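Local coordinates for protein aminotransferase (Psychrobacter arcticus 273-4, PDB 3IF2) that binds pyridoxal 5'-phosphate and probably catalyses amino-group transfer between amino acids and keto acids, perhaps as a valine-pyruvate transaminase, at residues Gly128-Glu133 / Val143-Leu148; Glu107-Thr112 / Ile286-Ala291; Leu172-Glu177 / Arg190-Ala195; Pro335-Gln340 / Met417-Asp422. All coordinates share one frame; numbering follows the deposited sequence.

Interaction 1. Residues Gly128-Glu133 / Val143-Leu148; sequences GAFVNE and VDKSIL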
loop_
_atom_site.group_PDB
_atom_site.type_symbol
_atom_site.label_atom_id
_atom_site.label_comp_id
_atom_site.label_asym_id
_atom_site.label_seq_id
_atom_site.Cartn_x
_atom_site.Cartn_y
_atom_site.Cartn_z
ATOM N N GLY A 128 20.812 1.694 -1.402
ATOM C CA GLY A 128 20.899 2.076 -2.810
ATOM C C GLY A 128 21.840 3.251 -2.965
ATOM O O GLY A 128 22.719 3.454 -2.129
ATOM N N ALA A 129 21.641 4.038 -4.018
ATOM C CA ALA A 129 22.549 5.149 -4.339
ATOM C C ALA A 129 22.444 6.320 -3.351
ATOM O O ALA A 129 21.334 6.795 -3.073
ATOM C CB ALA A 129 22.297 5.636 -5.756
ATOM N N PHE A 130 23.603 6.739 -2.819
ATOM C CA PHE A 130 23.769 7.899 -1.930
ATOM C C PHE A 130 24.694 8.936 -2.585
ATOM O O PHE A 130 25.567 8.582 -3.401
ATOM C CB PHE A 130 24.454 7.515 -0.611
ATOM C CG PHE A 130 23.538 6.953 0.451
ATOM C CD1 PHE A 130 22.925 5.727 0.275
ATOM C CD2 PHE A 130 23.381 7.611 1.676
ATOM C CE1 PHE A 130 22.119 5.173 1.277
ATOM C CE2 PHE A 130 22.588 7.071 2.691
ATOM C CZ PHE A 130 21.948 5.849 2.495
ATOM N N VAL A 131 24.538 10.197 -2.169
ATOM C CA VAL A 131 25.419 11.279 -2.599
ATOM C C VAL A 131 26.748 11.002 -1.870
ATOM O O VAL A 131 26.758 10.720 -0.668
ATOM C CB VAL A 131 24.856 12.711 -2.302
ATOM C CG1 VAL A 131 25.825 13.788 -2.812
ATOM C CG2 VAL A 131 23.498 12.904 -2.970
ATOM N N ASN A 132 27.843 11.032 -2.634
ATOM C CA ASN A 132 29.209 10.733 -2.149
ATOM C C ASN A 132 29.767 11.928 -1.356
ATOM O O ASN A 132 29.336 13.068 -1.563
ATOM C CB ASN A 132 30.089 10.379 -3.376
ATOM C CG ASN A 132 31.495 9.857 -3.022
ATOM O OD1 ASN A 132 31.811 9.534 -1.872
ATOM N ND2 ASN A 132 32.341 9.768 -4.046
ATOM N N GLU A 133 30.738 11.671 -0.476
ATOM C CA GLU A 133 31.304 12.715 0.410
ATOM C C GLU A 133 32.616 12.296 1.086
ATOM O O GLU A 133 33.686 12.769 0.720
ATOM C CB GLU A 133 30.245 13.078 1.474
ATOM C CG GLU A 133 29.570 11.836 2.112
ATOM C CD GLU A 133 28.537 12.155 3.176
ATOM O OE1 GLU A 133 28.114 11.191 3.865
ATOM O OE2 GLU A 133 28.135 13.337 3.323
ATOM N N VAL A 143 27.614 6.945 -4.465
ATOM C CA VAL A 143 28.085 5.651 -3.935
ATOM C C VAL A 143 26.930 4.786 -3.446
ATOM O O VAL A 143 26.030 5.295 -2.802
ATOM C CB VAL A 143 29.118 5.872 -2.780
ATOM C CG1 VAL A 143 28.553 6.771 -1.691
ATOM C CG2 VAL A 143 29.611 4.545 -2.188
ATOM N N ASP A 144 26.959 3.490 -3.766
ATOM C CA ASP A 144 25.934 2.535 -3.303
ATOM C C ASP A 144 26.173 2.122 -1.852
ATOM O O ASP A 144 27.315 1.908 -1.444
ATOM C CB ASP A 144 25.895 1.259 -4.176
ATOM C CG ASP A 144 25.165 1.454 -5.498
ATOM O OD1 ASP A 144 24.529 2.513 -5.726
ATOM O OD2 ASP A 144 25.201 0.505 -6.305
ATOM N N LYS A 145 25.095 2.046 -1.078
ATOM C CA LYS A 145 25.150 1.553 0.294
ATOM C C LYS A 145 24.168 0.398 0.455
ATOM O O LYS A 145 23.156 0.332 -0.241
ATOM C CB LYS A 145 24.875 2.647 1.320
ATOM C CG LYS A 145 25.828 3.809 1.246
ATOM C CD LYS A 145 25.848 4.618 2.530
ATOM C CE LYS A 145 26.759 5.813 2.365
ATOM N NZ LYS A 145 27.012 6.518 3.634
ATOM N N SER A 146 24.475 -0.494 1.391
ATOM C CA SER A 146 23.686 -1.692 1.646
ATOM C C SER A 146 23.072 -1.719 3.028
ATOM O O SER A 146 23.537 -1.017 3.933
ATOM C CB SER A 146 24.584 -2.923 1.478
ATOM O OG SER A 146 24.877 -3.112 0.120
ATOM N N ILE A 147 22.022 -2.538 3.165
ATOM C CA ILE A 147 21.361 -2.815 4.448
ATOM C C ILE A 147 22.121 -4.041 4.976
ATOM O O ILE A 147 22.158 -5.071 4.306
ATOM C CB ILE A 147 19.863 -3.138 4.269
ATOM C CG1 ILE A 147 19.129 -2.008 3.504
ATOM C CG2 ILE A 147 19.205 -3.394 5.609
ATOM C CD1 ILE A 147 19.229 -0.589 4.110
ATOM N N LEU A 148 22.765 -3.915 6.139
ATOM C CA LEU A 148 23.546 -5.010 6.730
ATOM C C LEU A 148 22.631 -5.964 7.499
ATOM O O LEU A 148 21.943 -5.540 8.422
ATOM C CB LEU A 148 24.660 -4.479 7.652
ATOM C CG LEU A 148 25.553 -5.477 8.423
ATOM C CD1 LEU A 148 26.153 -6.537 7.523
ATOM C CD2 LEU A 148 26.657 -4.747 9.147
#

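Interaction 2. Residues Glu107-Thr112 / Ile286-Ala291; sequences ENIALT and IIVADA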
loop_
_atom_site.group_PDB
_atom_site.type_symbol
_atom_site.label_atom_id
_atom_site.label_comp_id
_atom_site.label_asym_id
_atom_site.label_seq_id
_atom_site.Cartn_x
_atom_site.Cartn_y
_atom_site.Cartn_z
ATOM N N GLU A 107 4.730 11.913 17.249
ATOM C CA GLU A 107 5.770 12.121 16.223
ATOM C C GLU A 107 6.643 10.884 15.932
ATOM O O GLU A 107 7.231 10.814 14.854
ATOM C CB GLU A 107 6.669 13.306 16.586
ATOM C CG GLU A 107 5.976 14.663 16.566
ATOM C CD GLU A 107 6.898 15.797 17.049
ATOM O OE1 GLU A 107 8.050 15.932 16.571
ATOM O OE2 GLU A 107 6.464 16.575 17.922
ATOM N N ASN A 108 6.691 9.933 16.879
ATOM C CA ASN A 108 7.482 8.695 16.804
ATOM C C ASN A 108 6.793 7.464 16.226
ATOM O O ASN A 108 7.383 6.408 16.199
ATOM C CB ASN A 108 7.973 8.318 18.211
ATOM C CG ASN A 108 8.865 9.370 18.828
ATOM O OD1 ASN A 108 8.520 9.984 19.842
ATOM N ND2 ASN A 108 10.031 9.577 18.219
ATOM N N ILE A 109 5.566 7.578 15.749
ATOM C CA ILE A 109 4.840 6.422 15.239
ATOM C C ILE A 109 4.119 6.754 13.944
ATOM O O ILE A 109 3.440 7.790 13.851
ATOM C CB ILE A 109 3.796 5.890 16.244
ATOM C CG1 ILE A 109 4.431 5.642 17.619
ATOM C CG2 ILE A 109 3.129 4.600 15.687
ATOM C CD1 ILE A 109 3.513 4.956 18.619
ATOM N N ALA A 110 4.305 5.875 12.958
ATOM C CA ALA A 110 3.631 5.946 11.672
ATOM C C ALA A 110 3.074 4.560 11.366
ATOM O O ALA A 110 3.539 3.562 11.926
ATOM C CB ALA A 110 4.588 6.379 10.582
ATOM N N LEU A 111 2.065 4.527 10.503
ATOM C CA LEU A 111 1.427 3.308 10.033
ATOM C C LEU A 111 1.737 3.144 8.536
ATOM O O LEU A 111 1.877 4.155 7.803
ATOM C CB LEU A 111 -0.094 3.361 10.256
ATOM C CG LEU A 111 -0.620 3.581 11.678
ATOM C CD1 LEU A 111 -2.162 3.607 11.705
ATOM C CD2 LEU A 111 -0.113 2.521 12.583
ATOM N N THR A 112 1.851 1.876 8.108
ATOM C CA THR A 112 2.093 1.484 6.713
ATOM C C THR A 112 1.097 0.375 6.327
ATOM O O THR A 112 0.409 -0.163 7.201
ATOM C CB THR A 112 3.568 1.001 6.522
ATOM O OG1 THR A 112 3.828 -0.164 7.329
ATOM C CG2 THR A 112 4.553 2.095 6.909
ATOM N N ILE A 286 3.304 -1.109 11.766
ATOM C CA ILE A 286 3.518 -0.045 12.743
ATOM C C ILE A 286 5.021 0.224 12.820
ATOM O O ILE A 286 5.777 -0.724 12.984
ATOM C CB ILE A 286 3.041 -0.469 14.162
ATOM C CG1 ILE A 286 1.583 -0.988 14.158
ATOM C CG2 ILE A 286 3.232 0.683 15.174
ATOM C CD1 ILE A 286 1.135 -1.694 15.490
ATOM N N ILE A 287 5.443 1.494 12.727
ATOM C CA ILE A 287 6.854 1.884 12.840
ATOM C C ILE A 287 7.019 2.828 14.038
ATOM O O ILE A 287 6.328 3.832 14.107
ATOM C CB ILE A 287 7.405 2.614 11.549
ATOM C CG1 ILE A 287 7.376 1.704 10.317
ATOM C CG2 ILE A 287 8.846 3.043 11.753
ATOM C CD1 ILE A 287 7.784 2.397 8.979
ATOM N N VAL A 288 7.914 2.478 14.970
ATOM C CA VAL A 288 8.310 3.331 16.097
ATOM C C VAL A 288 9.756 3.793 15.794
ATOM O O VAL A 288 10.663 2.950 15.655
ATOM C CB VAL A 288 8.220 2.603 17.434
ATOM C CG1 VAL A 288 8.779 3.490 18.575
ATOM C CG2 VAL A 288 6.755 2.182 17.694
ATOM N N ALA A 289 9.960 5.119 15.676
ATOM C CA ALA A 289 11.271 5.678 15.291
ATOM C C ALA A 289 11.437 7.131 15.649
ATOM O O ALA A 289 10.526 7.749 16.187
ATOM C CB ALA A 289 11.457 5.507 13.788
ATOM N N ASP A 290 12.607 7.679 15.341
ATOM C CA ASP A 290 12.872 9.110 15.500
ATOM C C ASP A 290 11.948 9.873 14.557
ATOM O O ASP A 290 11.638 9.374 13.463
ATOM C CB ASP A 290 14.324 9.460 15.109
ATOM C CG ASP A 290 14.699 10.912 15.439
ATOM O OD1 ASP A 290 14.856 11.208 16.643
ATOM O OD2 ASP A 290 14.867 11.737 14.505
ATOM N N ALA A 291 11.547 11.077 14.972
ATOM C CA ALA A 291 10.678 11.970 14.175
ATOM C C ALA A 291 11.117 12.081 12.705
ATOM O O ALA A 291 10.285 12.005 11.792
ATOM C CB ALA A 291 10.623 13.374 14.805
#

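Interaction 3. Residues Leu172-Glu177 / Arg190-Ala195; sequences LPHIDE and RVDFEA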
loop_
_atom_site.group_PDB
_atom_site.type_symbol
_atom_site.label_atom_id
_atom_site.label_comp_id
_atom_site.label_asym_id
_atom_site.label_seq_id
_atom_site.Cartn_x
_atom_site.Cartn_y
_atom_site.Cartn_z
ATOM N N LEU A 172 27.417 -14.376 7.259
ATOM C CA LEU A 172 27.080 -15.788 7.472
ATOM C C LEU A 172 27.098 -16.133 8.966
ATOM O O LEU A 172 27.817 -15.495 9.745
ATOM C CB LEU A 172 28.023 -16.716 6.706
ATOM C CG LEU A 172 28.097 -16.538 5.176
ATOM C CD1 LEU A 172 28.584 -17.835 4.571
ATOM C CD2 LEU A 172 26.773 -16.173 4.522
ATOM N N PRO A 173 26.317 -17.153 9.370
ATOM C CA PRO A 173 26.255 -17.475 10.791
ATOM C C PRO A 173 27.253 -18.505 11.312
ATOM O O PRO A 173 27.801 -19.284 10.518
ATOM C CB PRO A 173 24.876 -18.130 10.894
ATOM C CG PRO A 173 24.761 -18.904 9.601
ATOM C CD PRO A 173 25.466 -18.064 8.569
ATOM N N HIS A 174 27.515 -18.432 12.627
ATOM C CA HIS A 174 28.237 -19.479 13.349
ATOM C C HIS A 174 27.091 -20.399 13.800
ATOM O O HIS A 174 25.968 -19.938 14.002
ATOM C CB HIS A 174 29.054 -18.967 14.560
ATOM C CG HIS A 174 30.397 -18.382 14.210
ATOM N ND1 HIS A 174 31.003 -17.406 14.977
ATOM C CD2 HIS A 174 31.244 -18.628 13.180
ATOM C CE1 HIS A 174 32.171 -17.095 14.446
ATOM N NE2 HIS A 174 32.333 -17.809 13.346
ATOM N N ILE A 175 27.352 -21.693 13.911
ATOM C CA ILE A 175 26.345 -22.675 14.337
ATOM C C ILE A 175 26.850 -23.377 15.597
ATOM O O ILE A 175 27.994 -23.849 15.599
ATOM C CB ILE A 175 26.102 -23.753 13.243
ATOM C CG1 ILE A 175 25.592 -23.116 11.938
ATOM C CG2 ILE A 175 25.121 -24.816 13.741
ATOM C CD1 ILE A 175 25.534 -24.074 10.731
ATOM N N ASP A 176 26.041 -23.374 16.669
ATOM C CA ASP A 176 26.351 -24.092 17.914
ATOM C C ASP A 176 25.234 -25.108 18.195
ATOM O O ASP A 176 24.043 -24.789 18.001
ATOM C CB ASP A 176 26.571 -23.105 19.070
ATOM C CG ASP A 176 27.921 -22.377 18.967
ATOM O OD1 ASP A 176 28.965 -23.050 18.765
ATOM O OD2 ASP A 176 27.942 -21.134 19.104
ATOM N N GLU A 177 25.626 -26.325 18.605
ATOM C CA GLU A 177 24.699 -27.411 18.910
ATOM C C GLU A 177 24.164 -27.188 20.319
ATOM O O GLU A 177 24.935 -27.005 21.266
ATOM C CB GLU A 177 25.343 -28.795 18.708
ATOM C CG GLU A 177 25.497 -29.099 17.213
ATOM C CD GLU A 177 26.449 -30.230 16.857
ATOM O OE1 GLU A 177 26.779 -31.086 17.713
ATOM O OE2 GLU A 177 26.864 -30.253 15.675
ATOM N N ARG A 190 24.252 -18.162 15.469
ATOM C CA ARG A 190 24.780 -17.049 16.281
ATOM C C ARG A 190 25.595 -16.057 15.437
ATOM O O ARG A 190 26.232 -16.428 14.455
ATOM C CB ARG A 190 25.540 -17.549 17.534
ATOM C CG ARG A 190 24.570 -18.014 18.663
ATOM C CD ARG A 190 25.164 -17.979 20.088
ATOM N NE ARG A 190 26.040 -19.107 20.411
ATOM C CZ ARG A 190 25.644 -20.210 21.044
ATOM N NH1 ARG A 190 24.378 -20.358 21.427
ATOM N NH2 ARG A 190 26.520 -21.170 21.289
ATOM N N VAL A 191 25.543 -14.783 15.835
ATOM C CA VAL A 191 26.193 -13.706 15.093
ATOM C C VAL A 191 27.724 -13.815 15.141
ATOM O O VAL A 191 28.315 -13.923 16.221
ATOM C CB VAL A 191 25.745 -12.284 15.567
ATOM C CG1 VAL A 191 26.456 -11.198 14.761
ATOM C CG2 VAL A 191 24.236 -12.121 15.429
ATOM N N ASP A 192 28.333 -13.795 13.950
ATOM C CA ASP A 192 29.781 -13.829 13.777
ATOM C C ASP A 192 30.231 -12.368 13.788
ATOM O O ASP A 192 30.277 -11.716 12.741
ATOM C CB ASP A 192 30.141 -14.555 12.470
ATOM C CG ASP A 192 31.650 -14.654 12.215
ATOM O OD1 ASP A 192 32.482 -14.283 13.082
ATOM O OD2 ASP A 192 31.990 -15.139 11.116
ATOM N N PHE A 193 30.527 -11.861 14.987
ATOM C CA PHE A 193 30.979 -10.474 15.172
ATOM C C PHE A 193 32.374 -10.202 14.604
ATOM O O PHE A 193 32.647 -9.064 14.242
ATOM C CB PHE A 193 30.859 -10.006 16.639
ATOM C CG PHE A 193 29.417 -9.795 17.099
ATOM C CD1 PHE A 193 28.685 -8.669 16.672
ATOM C CD2 PHE A 193 28.787 -10.715 17.957
ATOM C CE1 PHE A 193 27.364 -8.474 17.079
ATOM C CE2 PHE A 193 27.466 -10.523 18.377
ATOM C CZ PHE A 193 26.751 -9.406 17.930
ATOM N N GLU A 194 33.241 -11.223 14.523
ATOM C CA GLU A 194 34.588 -11.091 13.901
ATOM C C GLU A 194 34.405 -10.656 12.437
ATOM O O GLU A 194 34.931 -9.618 12.028
ATOM C CB GLU A 194 35.398 -12.416 14.006
ATOM C CG GLU A 194 36.825 -12.368 13.463
ATOM N N ALA A 195 33.596 -11.421 11.698
ATOM C CA ALA A 195 33.295 -11.163 10.283
ATOM C C ALA A 195 32.560 -9.841 10.032
ATOM O O ALA A 195 32.925 -9.094 9.121
ATOM C CB ALA A 195 32.481 -12.302 9.709
HETATM O O HOH W 1 26.519 -13.640 11.319
HETATM O O HOH W 2 30.887 -14.772 17.032
#

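Interaction 4. Residues Pro335-Gln340 / Met417-Asp422; sequences PFYQKQ and MSIAAD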
loop_
_atom_site.group_PDB
_atom_site.type_symbol
_atom_site.label_atom_id
_atom_site.label_comp_id
_atom_site.label_asym_id
_atom_site.label_seq_id
_atom_site.Cartn_x
_atom_site.Cartn_y
_atom_site.Cartn_z
ATOM N N PRO A 335 0.770 -19.630 23.385
ATOM C CA PRO A 335 0.634 -21.056 23.687
ATOM C C PRO A 335 0.198 -21.926 22.495
ATOM O O PRO A 335 0.683 -23.057 22.371
ATOM C CB PRO A 335 -0.421 -21.072 24.814
ATOM C CG PRO A 335 -0.311 -19.700 25.440
ATOM C CD PRO A 335 -0.158 -18.846 24.221
ATOM N N PHE A 336 -0.698 -21.425 21.642
ATOM C CA PHE A 336 -1.134 -22.173 20.459
ATOM C C PHE A 336 0.078 -22.643 19.658
ATOM O O PHE A 336 0.213 -23.847 19.415
ATOM C CB PHE A 336 -2.058 -21.348 19.554
ATOM C CG PHE A 336 -2.478 -22.077 18.325
ATOM C CD1 PHE A 336 -3.606 -22.877 18.331
ATOM C CD2 PHE A 336 -1.710 -22.012 17.159
ATOM C CE1 PHE A 336 -3.986 -23.610 17.192
ATOM C CE2 PHE A 336 -2.082 -22.740 16.022
ATOM C CZ PHE A 336 -3.226 -23.549 16.050
ATOM N N TYR A 337 0.955 -21.698 19.283
ATOM C CA TYR A 337 2.156 -22.030 18.493
ATOM C C TYR A 337 3.194 -22.914 19.213
ATOM O O TYR A 337 3.849 -23.732 18.553
ATOM C CB TYR A 337 2.808 -20.788 17.849
ATOM C CG TYR A 337 1.907 -20.111 16.828
ATOM C CD1 TYR A 337 1.587 -20.749 15.633
ATOM C CD2 TYR A 337 1.390 -18.830 17.049
ATOM C CE1 TYR A 337 0.754 -20.148 14.691
ATOM C CE2 TYR A 337 0.545 -18.210 16.110
ATOM C CZ TYR A 337 0.236 -18.877 14.937
ATOM O OH TYR A 337 -0.575 -18.290 14.008
ATOM N N GLN A 338 3.346 -22.785 20.528
ATOM C CA GLN A 338 4.280 -23.665 21.246
ATOM C C GLN A 338 3.852 -25.136 21.170
ATOM O O GLN A 338 4.689 -26.015 20.901
ATOM C CB GLN A 338 4.498 -23.255 22.698
ATOM C CG GLN A 338 5.428 -24.265 23.422
ATOM C CD GLN A 338 6.132 -23.702 24.614
ATOM O OE1 GLN A 338 5.666 -22.749 25.248
ATOM N NE2 GLN A 338 7.282 -24.291 24.931
ATOM N N LYS A 339 2.576 -25.395 21.432
ATOM C CA LYS A 339 2.017 -26.744 21.322
ATOM C C LYS A 339 2.114 -27.311 19.883
ATOM O O LYS A 339 2.406 -28.488 19.699
ATOM C CB LYS A 339 0.580 -26.775 21.861
ATOM C CG LYS A 339 0.532 -26.595 23.391
ATOM C CD LYS A 339 -0.871 -26.754 24.007
ATOM C CE LYS A 339 -1.688 -25.456 24.030
ATOM N NZ LYS A 339 -2.952 -25.641 24.810
ATOM N N GLN A 340 1.890 -26.470 18.875
ATOM C CA GLN A 340 2.042 -26.883 17.463
ATOM C C GLN A 340 3.507 -27.260 17.118
ATOM O O GLN A 340 3.750 -28.270 16.449
ATOM C CB GLN A 340 1.562 -25.778 16.530
ATOM C CG GLN A 340 0.070 -25.472 16.593
ATOM C CD GLN A 340 -0.789 -26.397 15.765
ATOM O OE1 GLN A 340 -1.586 -27.150 16.307
ATOM N NE2 GLN A 340 -0.637 -26.348 14.450
HETATM N N MSE A 417 9.294 -25.077 7.296
HETATM C CA MSE A 417 8.011 -25.784 7.439
HETATM C C MSE A 417 7.092 -24.974 8.341
HETATM O O MSE A 417 7.504 -24.592 9.425
HETATM C CB MSE A 417 8.265 -27.139 8.092
HETATM C CG MSE A 417 7.042 -28.031 8.179
HETATM SE SE MSE A 417 7.438 -29.706 9.038
HETATM C CE MSE A 417 7.789 -28.976 10.776
ATOM N N SER A 418 5.862 -24.721 7.909
ATOM C CA SER A 418 4.920 -23.956 8.734
ATOM C C SER A 418 4.251 -24.841 9.799
ATOM O O SER A 418 3.653 -25.868 9.467
ATOM C CB SER A 418 3.835 -23.278 7.896
ATOM O OG SER A 418 2.941 -22.551 8.771
ATOM N N ILE A 419 4.378 -24.449 11.067
ATOM C CA ILE A 419 3.660 -25.125 12.165
ATOM C C ILE A 419 2.316 -24.428 12.495
ATOM O O ILE A 419 1.701 -24.782 13.479
ATOM C CB ILE A 419 4.566 -25.470 13.410
ATOM C CG1 ILE A 419 5.250 -24.244 14.054
ATOM C CG2 ILE A 419 5.598 -26.542 12.990
ATOM C CD1 ILE A 419 4.302 -23.242 14.683
ATOM N N ALA A 420 1.887 -23.445 11.682
ATOM C CA ALA A 420 0.555 -22.829 11.790
ATOM C C ALA A 420 -0.531 -23.731 11.187
ATOM O O ALA A 420 -1.698 -23.542 11.487
ATOM C CB ALA A 420 0.521 -21.479 11.089
ATOM N N ALA A 421 -0.157 -24.691 10.334
ATOM C CA ALA A 421 -1.117 -25.597 9.667
ATOM C C ALA A 421 -1.857 -26.482 10.664
ATOM O O ALA A 421 -1.360 -26.721 11.761
ATOM C CB ALA A 421 -0.402 -26.474 8.612
ATOM N N ASP A 422 -3.038 -26.968 10.287
ATOM C CA ASP A 422 -3.793 -27.834 11.191
ATOM C C ASP A 422 -3.038 -29.156 11.397
ATOM O O ASP A 422 -2.143 -29.540 10.619
ATOM C CB ASP A 422 -5.280 -28.016 10.815
ATOM C CG ASP A 422 -5.492 -28.810 9.538
ATOM O OD1 ASP A 422 -5.216 -30.046 9.497
ATOM O OD2 ASP A 422 -6.009 -28.200 8.576
#

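Interaction 1. Residues Gly128-Glu133 / Val143-Leu148
Lys145 reaches across the hairpin and lays its side chain over the ring of Phe130. The two chains cross at about a right angle. Lys145 CB meets the rim of the ring at CE1, 3.7 Å away. CG comes next, 3.6 Å from Phe130 CD1. CD stands over the middle of the face, 3.7 Å from the ring centroid and 5° off the normal, a CH-pi contact. CE passes on over CG and CD2 of the ring. NZ ends beyond the centre, 4.8 Å from the centroid, as an off-centre cation-pi pair. The chain is extended beyond CG (chi3 -177°), which carries the methylenes across the ring in turn. NZ also gives a weak hydrogen bond to Gly205 O.

The backbones are the two strands of a beta hairpin, 128-131 and 142-149, in the large mixed sheet. Ala129, Phe130 and Val131 also meet the second subunit, Phe130 by packing on its Phe4. Phe130 and Val143 exchange two hydrogen bonds, and so do Gly128 and Lys145. Val143 N donates to Phe130 O at 2.8 Å. Between these pairs sits the non-hydrogen-bonded pair Ala129 and Asp144. A side chain at Gly128 would press on the carbonyl before it, so the backbone there calls for glycine. A serine in place of Phe130 would probably deprive the Lys145 methylenes of their flat support and let the ammonium swing.

The lysine thus serves two chemistries: its apolar stem lies against an aromatic face, while its charged end has the off-centre pi contact and a weak bond to a carbonyl.

Interaction 2. Residues Glu107-Thr112 / Ile286-Ala291
Asn108 turns its side-chain amide toward the loop that follows strand 285-288, and ND2 donates to Ala289 O at 2.8 Å. The bond is nearly straight (165°), and the acceptor lies in the amide plane. Asn108 CG stands beside its own backbone N (chi1 -61°), which brings ND2 to that carbonyl. The backbone of Asn108 closes the same site: Ala289 N donates to Asn108 O at 2.9 Å. One residue is therefore held to Ala289 by both backbone and side chain. Further along, Ala110 and Ile287 form an antiparallel hydrogen-bonded pair, with Ile287 N to Ala110 O at 2.9 Å.

Around these bonds lie aliphatic groups. Ile109 lies alongside Ile286 and Val288, pointing the same way. Its CG2 meets Ile286 CG2 at 4.0 Å, and its CG1 meets Val288 CG2 at 4.2 Å. On the other face, Thr112 CG2 touches Ile287 CD1 at 3.8 Å.

Second-shell bonds fix the polar ends. Asn108 OD1 accepts from Thr105 N, which settles the amide's rotation. Thr112 OG1 bonds to Gly114 O, next to the cofactor-binding Ser115. A leucine in place of Asn108 would probably leave Thr105 N and Ala289 O without their amide partner and free the turn before the strand to shift.

Strand 285-288 runs antiparallel to both neighbours, 109-112 and 268-273, in an otherwise largely parallel sheet, as in the cofactor-binding domain of fold type I aminotransferases. Helix 86-100 packs on the face of Ile109, Leu111, Ile286 and Val288. Helix 291-305, N-capped by Asp290, packs on the face of Ala110 and Ile287.

Interaction 3. Residues Leu172-Glu177 / Arg190-Ala195
His174 and Arg190 are joined at the backbone as an antiparallel hydrogen-bonded pair. His174 N donates to Arg190 O at 3.0 Å, and Arg190 N donates back to His174 O at 2.9 Å. This is the firm part of the contact. It is the open end of a hairpin whose strands are 174-180 and 183-190.

Beside it, Asp192 comes up against the ring of His174. In the conformer described, Asp192 CB stands over the middle of one ring face, 3.9 Å from the centroid, as a CH-pi contact. CG is anti to the backbone N of Asp192 (chi1 -179°), and this carries the carboxylate out over the ring. For that conformer the carboxylate and ring planes are stacked, 30° apart.

The looser side holds the charged tips. In the conformers described, Arg190 NH2 makes a salt bridge to Asp176 OD2, but the bond is poorly angled and its detail is doubtful. His174, Asp176 and Arg190 were each modelled in two conformers, so these tips are probably mobile. Water fills in at the ends. One molecule bridges Leu172 O, at 2.8 Å, and Asp192 N. Another donates to Val191 O and makes a weak hydrogen bond with His174 ND1.

Past the pair the chain turns into helix 193-197, with Asp192 as N-cap and a weak capping bond to Ala195 N. Phe193 stacks on His230 of helix 225-237. Val191 N bonds to Glu227 of that helix. Strand 174-180 is outermost in its mixed sheet within this chain.

Interaction 4. Residues Pro335-Gln340 / Met417-Asp422
The segment 335-340 is a little over one and a half turns of helix 324-351, and the chain 417-422 leaves strand 414-418 beside it, with the CA atoms of Gln340 and Ile419 5.8 Å apart. Gln340 makes the polar link. Its NE2 donates to Ile419 O at 3.0 Å and 165°, with the acceptor in the amide plane. The same nitrogen makes a weak, bent bond to Ala421 O at 2.8 Å. The chain folds back at chi2 (-83°), which turns NE2 toward these two carbonyls. Gln340 CB also lies close to Ile419 O.

Tyr337, one turn earlier, supplies the apolar surface. Its CD1 meets Ile419 CD1 at 3.8 Å, where the two side chains approach at a slant. Ala420 CB sits at the edge of the ring, 3.8 Å from Tyr337 CE1. Phe336 CD2 lies over one ring face, toward the rim. The hydroxyl of Tyr337 bonds to Ala43 N, which pins the far end of the ring. Ser418 OG accepts from Ala420 N at 3.2 Å, an ST turn at the end of the strand. Ile419 also packs on Leu426 of helix 423-441, whose N-cap is Asp422.

The side chain of Tyr337 comes within about 6 Å of that of Lys276, which binds the cofactor. One amide nitrogen thus serves two carbonyls of the strand-to-helix turn, Ile419 O well and Ala421 O weakly, with Tyr337, Ile419 and Ala420 carbons packed beside it.

From the N terminus, residues 107-112 come first, but their partner, 286-291, lies far along the chain. Interaction 2 therefore closes a long loop, and interactions 1 and 3 nest inside it, one after the other. Interaction 1 closes a short hairpin in the sheet that interaction 2 also reaches; their centres are 23 Å apart. Interaction 3 closes a second hairpin, at the edge of the six-stranded sheet. Interaction 4 follows after the long loop is shut. It ties helix 324-351 to the end of strand 414-418, in the same sheet as interaction 3. No two loops cross. Interactions 2 and 4 lie on opposite sides of the chain's centre.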